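Local coordinates for protein transcriptional regulator, LacI family (Corynebacterium glutamicum, PDB 3H5T) that activates transcription of the inositol phosphate synthase gene in response to inositol and regulates other genes probably serving cell wall and mycothiol synthesis, at residues R174-P179 with T315-P320; G193-R198 with K260-T265. All blocks are in the same frame, centred on the assembly; numbering follows the deposited sequence.

Interaction 1. Residues R174-P179 with T315-P320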
ATOM      1  N   ARG A 174       9.238  -7.314  -9.408  1.00 33.09           N
ATOM      2  CA  ARG A 174      10.315  -7.314 -10.374  1.00 34.40           C
ATOM      3  C   ARG A 174       9.699  -7.020 -11.731  1.00 33.57           C
ATOM      4  O   ARG A 174      10.276  -6.299 -12.534  1.00 35.27           O
ATOM      5  CB  ARG A 174      11.032  -8.668 -10.390  1.00 37.18           C
ATOM      6  CG  ARG A 174      12.550  -8.539 -10.415  1.00 41.96           C
ATOM      7  CD  ARG A 174      13.259  -9.871 -10.194  1.00 46.22           C
ATOM      8  NE  ARG A 174      13.218 -10.743 -11.365  1.00 51.41           N
ATOM      9  CZ  ARG A 174      13.839 -11.919 -11.442  1.00 52.95           C
ATOM     10  NH1 ARG A 174      14.547 -12.365 -10.412  1.00 53.74           N
ATOM     11  NH2 ARG A 174      13.764 -12.648 -12.549  1.00 53.23           N
ATOM     12  N   LYS A 175       8.507  -7.553 -11.972  1.00 32.86           N
ATOM     13  CA  LYS A 175       7.831  -7.341 -13.248  1.00 33.93           C
ATOM     14  C   LYS A 175       7.031  -6.039 -13.350  1.00 32.83           C
ATOM     15  O   LYS A 175       7.036  -5.390 -14.395  1.00 34.16           O
ATOM     16  CB  LYS A 175       6.909  -8.522 -13.566  1.00 34.41           C
ATOM     17  CG  LYS A 175       7.638  -9.803 -13.936  1.00 37.39           C
ATOM     18  CD  LYS A 175       6.647 -10.925 -14.229  1.00 39.82           C
ATOM     19  CE  LYS A 175       7.363 -12.219 -14.584  1.00 41.49           C
ATOM     20  NZ  LYS A 175       6.415 -13.368 -14.711  1.00 41.76           N
ATOM     21  N   ALA A 176       6.352  -5.657 -12.274  1.00 30.20           N
ATOM     22  CA  ALA A 176       5.543  -4.443 -12.280  1.00 28.72           C
ATOM     23  C   ALA A 176       6.340  -3.169 -12.536  1.00 27.75           C
ATOM     24  O   ALA A 176       5.805  -2.201 -13.067  1.00 28.10           O
ATOM     25  CB  ALA A 176       4.785  -4.317 -10.966  1.00 29.09           C
ATOM     26  N   ILE A 177       7.616  -3.176 -12.156  1.00 27.16           N
ATOM     27  CA  ILE A 177       8.491  -2.016 -12.323  1.00 24.46           C
ATOM     28  C   ILE A 177       9.084  -1.925 -13.737  1.00 25.20           C
ATOM     29  O   ILE A 177       9.491  -0.852 -14.175  1.00 24.93           O
ATOM     30  CB  ILE A 177       9.658  -2.052 -11.283  1.00 22.89           C
ATOM     31  CG1 ILE A 177      10.241  -0.656 -11.087  1.00 19.92           C
ATOM     32  CG2 ILE A 177      10.768  -3.001 -11.749  1.00 20.70           C
ATOM     33  CD1 ILE A 177       9.356   0.265 -10.310  1.00 20.98           C
ATOM     34  N   ALA A 178       9.129  -3.044 -14.454  1.00 25.77           N
ATOM     35  CA  ALA A 178       9.694  -3.044 -15.808  1.00 27.06           C
ATOM     36  C   ALA A 178       9.185  -1.903 -16.697  1.00 27.74           C
ATOM     37  O   ALA A 178       9.981  -1.163 -17.266  1.00 30.88           O
ATOM     38  CB  ALA A 178       9.450  -4.396 -16.490  1.00 24.10           C
ATOM     39  N   PRO A 179       7.856  -1.741 -16.822  1.00 29.21           N
ATOM     40  CA  PRO A 179       7.289  -0.674 -17.659  1.00 29.28           C
ATOM     41  C   PRO A 179       7.830   0.726 -17.372  1.00 31.43           C
ATOM     42  O   PRO A 179       7.911   1.569 -18.270  1.00 33.53           O
ATOM     43  CB  PRO A 179       5.797  -0.779 -17.373  1.00 28.25           C
ATOM     44  CG  PRO A 179       5.612  -2.239 -17.172  1.00 28.37           C
ATOM     45  CD  PRO A 179       6.784  -2.598 -16.283  1.00 28.16           C
ATOM     46  N   THR A 315       4.253   9.871 -14.186  1.00 28.01           N
ATOM     47  CA  THR A 315       4.470   8.608 -14.881  1.00 26.44           C
ATOM     48  C   THR A 315       4.690   7.635 -13.728  1.00 26.99           C
ATOM     49  O   THR A 315       5.543   7.880 -12.873  1.00 28.22           O
ATOM     50  CB  THR A 315       5.723   8.656 -15.752  1.00 25.62           C
ATOM     51  OG1 THR A 315       5.592   9.703 -16.718  1.00 24.38           O
ATOM     52  CG2 THR A 315       5.918   7.335 -16.463  1.00 24.53           C
ATOM     53  N   THR A 316       3.932   6.544 -13.688  1.00 24.45           N
ATOM     54  CA  THR A 316       4.061   5.616 -12.574  1.00 23.38           C
ATOM     55  C   THR A 316       3.374   4.257 -12.820  1.00 24.12           C
ATOM     56  O   THR A 316       2.712   4.060 -13.835  1.00 23.82           O
ATOM     57  CB  THR A 316       3.466   6.282 -11.293  1.00 22.80           C
ATOM     58  OG1 THR A 316       3.698   5.451 -10.151  1.00 22.17           O
ATOM     59  CG2 THR A 316       1.954   6.524 -11.465  1.00 19.18           C
ATOM     60  N   VAL A 317       3.552   3.329 -11.881  1.00 22.78           N
ATOM     61  CA  VAL A 317       2.951   1.995 -11.963  1.00 24.76           C
ATOM     62  C   VAL A 317       1.714   1.973 -11.064  1.00 25.93           C
ATOM     63  O   VAL A 317       1.818   2.171  -9.851  1.00 27.70           O
ATOM     64  CB  VAL A 317       3.939   0.896 -11.471  1.00 23.64           C
ATOM     65  CG1 VAL A 317       3.274  -0.465 -11.501  1.00 19.29           C
ATOM     66  CG2 VAL A 317       5.191   0.892 -12.339  1.00 24.19           C
ATOM     67  N   ILE A 318       0.540   1.746 -11.638  1.00 26.05           N
ATOM     68  CA  ILE A 318      -0.655   1.720 -10.808  1.00 25.02           C
ATOM     69  C   ILE A 318      -0.845   0.372 -10.140  1.00 25.46           C
ATOM     70  O   ILE A 318      -0.854  -0.672 -10.788  1.00 25.93           O
ATOM     71  CB  ILE A 318      -1.926   2.079 -11.603  1.00 23.84           C
ATOM     72  CG1 ILE A 318      -1.765   3.478 -12.211  1.00 19.51           C
ATOM     73  CG2 ILE A 318      -3.157   2.024 -10.670  1.00 16.77           C
ATOM     74  CD1 ILE A 318      -3.018   4.023 -12.831  1.00 18.46           C
ATOM     75  N   GLN A 319      -0.993   0.420  -8.826  1.00 25.89           N
ATOM     76  CA  GLN A 319      -1.183  -0.765  -8.010  1.00 26.79           C
ATOM     77  C   GLN A 319      -2.524  -0.640  -7.282  1.00 26.62           C
ATOM     78  O   GLN A 319      -2.807   0.365  -6.623  1.00 27.79           O
ATOM     79  CB  GLN A 319      -0.022  -0.875  -7.023  1.00 26.14           C
ATOM     80  CG  GLN A 319      -0.205  -1.902  -5.941  1.00 30.79           C
ATOM     81  CD  GLN A 319       1.010  -1.995  -5.038  1.00 31.86           C
ATOM     82  OE1 GLN A 319       1.634  -0.980  -4.706  1.00 31.41           O
ATOM     83  NE2 GLN A 319       1.345  -3.213  -4.625  1.00 32.86           N
ATOM     84  N   PRO A 320      -3.381  -1.660  -7.407  1.00 26.27           N
ATOM     85  CA  PRO A 320      -4.693  -1.629  -6.751  1.00 23.98           C
ATOM     86  C   PRO A 320      -4.584  -1.867  -5.244  1.00 23.03           C
ATOM     87  O   PRO A 320      -4.897  -2.957  -4.761  1.00 21.62           O
ATOM     88  CB  PRO A 320      -5.447  -2.739  -7.470  1.00 24.94           C
ATOM     89  CG  PRO A 320      -4.363  -3.756  -7.691  1.00 25.22           C
ATOM     90  CD  PRO A 320      -3.188  -2.917  -8.153  1.00 25.64           C
TER
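V317 turns its isopropyl fork onto the backbone carbonyl of A176, and the oxygen of that carbonyl faces the open side of the fork, within reach of both methyls. V317 CG2 comes to 3.2 Å from A176 O. V317 CG1 lies slightly farther from the same oxygen, at 3.4 Å, and the branching carbon stays behind the two methyls. The angle A176 C=O...V317 CG2 is near 138°, which puts the methyl well off the line of the C=O bond. With CG1 anti to the backbone N (chi1 177°), the branches divide the work: V317 CG1 lies 4.2 Å from A176 CB, whereas V317 CG2 is the branch nearer the next residue, 4.4 Å from I177 CA. The side chain of I177 starts out away from V317, and its backbone makes the closer approach. Both segments belong to the effector-binding core of a LacI-family regulator, built on the two-lobed periplasmic-binding-protein fold. V317 sits on the short edge strand 316-318, antiparallel to strand 344-352, and A176 belongs to helix 173-176, with helix 178-186 following. Q319, just beyond the strand, touches both D158 and R224, which suits a chain passing close to the junction of the lobes. A178 N donates to K175 O at 3.1 Å. Outside the two segments, F303 touches A176, I177 and V317, and T349 of strand 344-352 meets both A176 and V317. V317 is also tied through its backbone to D304.

Interaction 2. Residues G193-R198 with K260-T265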
ATOM      1  N   GLY A 193      19.309   7.579 -12.026  1.00 30.87           N
ATOM      2  CA  GLY A 193      19.531   7.388 -10.608  1.00 29.22           C
ATOM      3  C   GLY A 193      18.303   6.671 -10.070  1.00 28.32           C
ATOM      4  O   GLY A 193      17.240   6.731 -10.689  1.00 27.35           O
ATOM      5  N   ILE A 194      18.439   5.990  -8.934  1.00 27.29           N
ATOM      6  CA  ILE A 194      17.321   5.267  -8.331  1.00 25.98           C
ATOM      7  C   ILE A 194      17.141   5.686  -6.876  1.00 27.29           C
ATOM      8  O   ILE A 194      18.120   5.936  -6.182  1.00 29.61           O
ATOM      9  CB  ILE A 194      17.552   3.742  -8.382  1.00 23.57           C
ATOM     10  CG1 ILE A 194      17.589   3.269  -9.841  1.00 24.96           C
ATOM     11  CG2 ILE A 194      16.457   3.021  -7.623  1.00 22.16           C
ATOM     12  CD1 ILE A 194      17.891   1.786 -10.018  1.00 22.74           C
ATOM     13  N   LEU A 195      15.890   5.776  -6.427  1.00 26.38           N
ATOM     14  CA  LEU A 195      15.584   6.141  -5.043  1.00 27.17           C
ATOM     15  C   LEU A 195      14.716   5.054  -4.419  1.00 27.18           C
ATOM     16  O   LEU A 195      13.803   4.536  -5.066  1.00 27.34           O
ATOM     17  CB  LEU A 195      14.843   7.483  -4.978  1.00 26.33           C
ATOM     18  CG  LEU A 195      15.673   8.723  -5.304  1.00 24.96           C
ATOM     19  CD1 LEU A 195      14.814   9.973  -5.236  1.00 24.72           C
ATOM     20  CD2 LEU A 195      16.818   8.819  -4.326  1.00 24.67           C
ATOM     21  N   SER A 196      14.994   4.718  -3.163  1.00 25.48           N
ATOM     22  CA  SER A 196      14.244   3.680  -2.459  1.00 22.59           C
ATOM     23  C   SER A 196      13.975   4.015  -1.014  1.00 20.20           C
ATOM     24  O   SER A 196      14.608   4.908  -0.437  1.00 19.59           O
ATOM     25  CB  SER A 196      15.017   2.358  -2.477  1.00 24.43           C
ATOM     26  OG  SER A 196      14.938   1.731  -3.743  1.00 32.48           O
ATOM     27  N   ILE A 197      13.032   3.290  -0.424  1.00 17.92           N
ATOM     28  CA  ILE A 197      12.747   3.459   0.993  1.00 18.35           C
ATOM     29  C   ILE A 197      13.443   2.287   1.703  1.00 17.28           C
ATOM     30  O   ILE A 197      14.212   1.564   1.070  1.00 18.72           O
ATOM     31  CB  ILE A 197      11.215   3.522   1.285  1.00 19.30           C
ATOM     32  CG1 ILE A 197      10.462   2.378   0.610  1.00 16.78           C
ATOM     33  CG2 ILE A 197      10.662   4.856   0.795  1.00 18.92           C
ATOM     34  CD1 ILE A 197       9.015   2.317   1.027  1.00 15.37           C
ATOM     35  N   ARG A 198      13.186   2.089   2.992  1.00 18.05           N
ATOM     36  CA  ARG A 198      13.863   1.042   3.771  1.00 17.10           C
ATOM     37  C   ARG A 198      14.201  -0.285   3.090  1.00 18.05           C
ATOM     38  O   ARG A 198      13.322  -1.012   2.640  1.00 18.99           O
ATOM     39  CB  ARG A 198      13.089   0.753   5.051  1.00 17.92           C
ATOM     40  CG  ARG A 198      13.926   0.068   6.130  1.00 16.60           C
ATOM     41  CD  ARG A 198      13.155  -0.021   7.430  1.00 14.84           C
ATOM     42  NE  ARG A 198      12.546   1.265   7.775  1.00 14.92           N
ATOM     43  CZ  ARG A 198      11.252   1.427   8.040  1.00 13.73           C
ATOM     44  NH1 ARG A 198      10.429   0.391   8.008  1.00 11.81           N
ATOM     45  NH2 ARG A 198      10.775   2.627   8.323  1.00 13.81           N
ATOM     46  N   LYS A 260      17.372  15.607  -2.628  1.00 28.81           N
ATOM     47  CA  LYS A 260      18.331  16.687  -2.758  1.00 31.41           C
ATOM     48  C   LYS A 260      19.745  16.116  -2.852  1.00 31.90           C
ATOM     49  O   LYS A 260      20.509  16.475  -3.741  1.00 33.35           O
ATOM     50  CB  LYS A 260      18.227  17.634  -1.557  1.00 32.86           C
ATOM     51  CG  LYS A 260      19.363  18.639  -1.450  1.00 35.80           C
ATOM     52  CD  LYS A 260      19.269  19.467  -0.169  1.00 38.61           C
ATOM     53  CE  LYS A 260      18.007  20.309  -0.144  1.00 40.53           C
ATOM     54  NZ  LYS A 260      17.943  21.215   1.039  1.00 43.87           N
ATOM     55  N   GLU A 261      20.081  15.205  -1.946  1.00 31.60           N
ATOM     56  CA  GLU A 261      21.414  14.612  -1.926  1.00 31.78           C
ATOM     57  C   GLU A 261      21.810  13.920  -3.232  1.00 31.63           C
ATOM     58  O   GLU A 261      22.930  14.078  -3.708  1.00 33.28           O
ATOM     59  CB  GLU A 261      21.529  13.610  -0.775  1.00 32.69           C
ATOM     60  CG  GLU A 261      22.949  13.433  -0.284  1.00 33.97           C
ATOM     61  CD  GLU A 261      23.139  12.185   0.534  1.00 34.23           C
ATOM     62  OE1 GLU A 261      22.391  11.986   1.515  1.00 33.59           O
ATOM     63  OE2 GLU A 261      24.051  11.403   0.193  1.00 36.11           O
ATOM     64  N   LEU A 262      20.893  13.148  -3.801  1.00 30.56           N
ATOM     65  CA  LEU A 262      21.151  12.418  -5.037  1.00 30.07           C
ATOM     66  C   LEU A 262      21.380  13.325  -6.247  1.00 31.66           C
ATOM     67  O   LEU A 262      22.291  13.098  -7.044  1.00 29.80           O
ATOM     68  CB  LEU A 262      19.977  11.479  -5.338  1.00 27.98           C
ATOM     69  CG  LEU A 262      20.055  10.687  -6.641  1.00 25.52           C
ATOM     70  CD1 LEU A 262      21.094   9.600  -6.505  1.00 23.98           C
ATOM     71  CD2 LEU A 262      18.704  10.085  -6.959  1.00 25.76           C
ATOM     72  N   LEU A 263      20.535  14.343  -6.385  1.00 33.42           N
ATOM     73  CA  LEU A 263      20.622  15.270  -7.507  1.00 34.73           C
ATOM     74  C   LEU A 263      21.736  16.284  -7.306  1.00 35.56           C
ATOM     75  O   LEU A 263      22.267  16.835  -8.267  1.00 36.09           O
ATOM     76  CB  LEU A 263      19.282  15.991  -7.689  1.00 34.83           C
ATOM     77  CG  LEU A 263      18.105  15.052  -7.966  1.00 35.18           C
ATOM     78  CD1 LEU A 263      16.821  15.854  -8.078  1.00 33.87           C
ATOM     79  CD2 LEU A 263      18.381  14.256  -9.243  1.00 33.95           C
ATOM     80  N   GLU A 264      22.077  16.522  -6.046  1.00 36.05           N
ATOM     81  CA  GLU A 264      23.131  17.456  -5.684  1.00 37.02           C
ATOM     82  C   GLU A 264      24.474  16.742  -5.856  1.00 37.77           C
ATOM     83  O   GLU A 264      25.478  17.359  -6.209  1.00 40.08           O
ATOM     84  CB  GLU A 264      22.940  17.892  -4.227  1.00 37.35           C
ATOM     85  CG  GLU A 264      23.103  19.373  -3.972  1.00 37.81           C
ATOM     86  CD  GLU A 264      22.572  19.782  -2.613  1.00 38.41           C
ATOM     87  OE1 GLU A 264      22.917  19.124  -1.607  1.00 38.96           O
ATOM     88  OE2 GLU A 264      21.808  20.766  -2.549  1.00 37.85           O
ATOM     89  N   THR A 265      24.472  15.432  -5.614  1.00 36.62           N
ATOM     90  CA  THR A 265      25.665  14.605  -5.731  1.00 36.05           C
ATOM     91  C   THR A 265      25.952  14.180  -7.176  1.00 37.39           C
ATOM     92  O   THR A 265      27.112  14.085  -7.593  1.00 36.94           O
ATOM     93  CB  THR A 265      25.535  13.356  -4.845  1.00 35.27           C
ATOM     94  OG1 THR A 265      25.410  13.765  -3.477  1.00 35.49           O
ATOM     95  CG2 THR A 265      26.751  12.457  -4.989  1.00 33.77           C
TER
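L195 has CG beside its backbone N (chi1 -71°), L262 has CG anti to its own (chi1 177°), and the two side chains reach toward each other tip to tip. In this Rossmann-like lobe of the periplasmic-binding-protein fold, strand 192-197 is flanked by the parallel strands 244-247 and 271-274, and helix 252-265 is the connection of the beta-alpha-beta crossover that links those two neighbours. The contact therefore seats the crossover helix on the strand it passes over. One methyl of L262 does the touching: its CD2 lies 3.5 Å from L195 CD2 and 3.7 Å from L195 CG. The same methyl faces the backbone next to L195, coming 4.3 Å from I194 O; G193, which has no side chain, passes with its CA 4.6 Å from L262 CD2. I194 points its side chain away from the helix, onto I244 and V242. M245 and V272, from the two flanking strands, each touch both leucines, while L279 and V283 of helix 277-289 also pack against L195. Beside L262 in the helix, E261 O accepts from T265 one turn on, through both N and OG1, which arrive from opposite faces of its carbonyl plane; T265 OG1 lies 2.5 Å from E261 O and is tilted 28° from that plane.

Overall arrangement
Interaction 1 and interaction 2 have centres 19 Å apart and do not touch, their nearest atoms being about 8 Å from each other. They are linked along the chain: helix 178-186, entered in interaction 1, is followed by strand 192-197 of interaction 2, and interaction 2 is nested inside the loop closed by interaction 1. The first contact joins the region of helices 173-176 and 178-186 to strand 316-318, at an edge of the seven-stranded sheet, the second a helix to an inner strand of the five-stranded one. In the segment 193-198, R198 makes a salt bridge with E77, just past strand 70-75 of the other sheet, consistent with proximity to the effector cleft of this family.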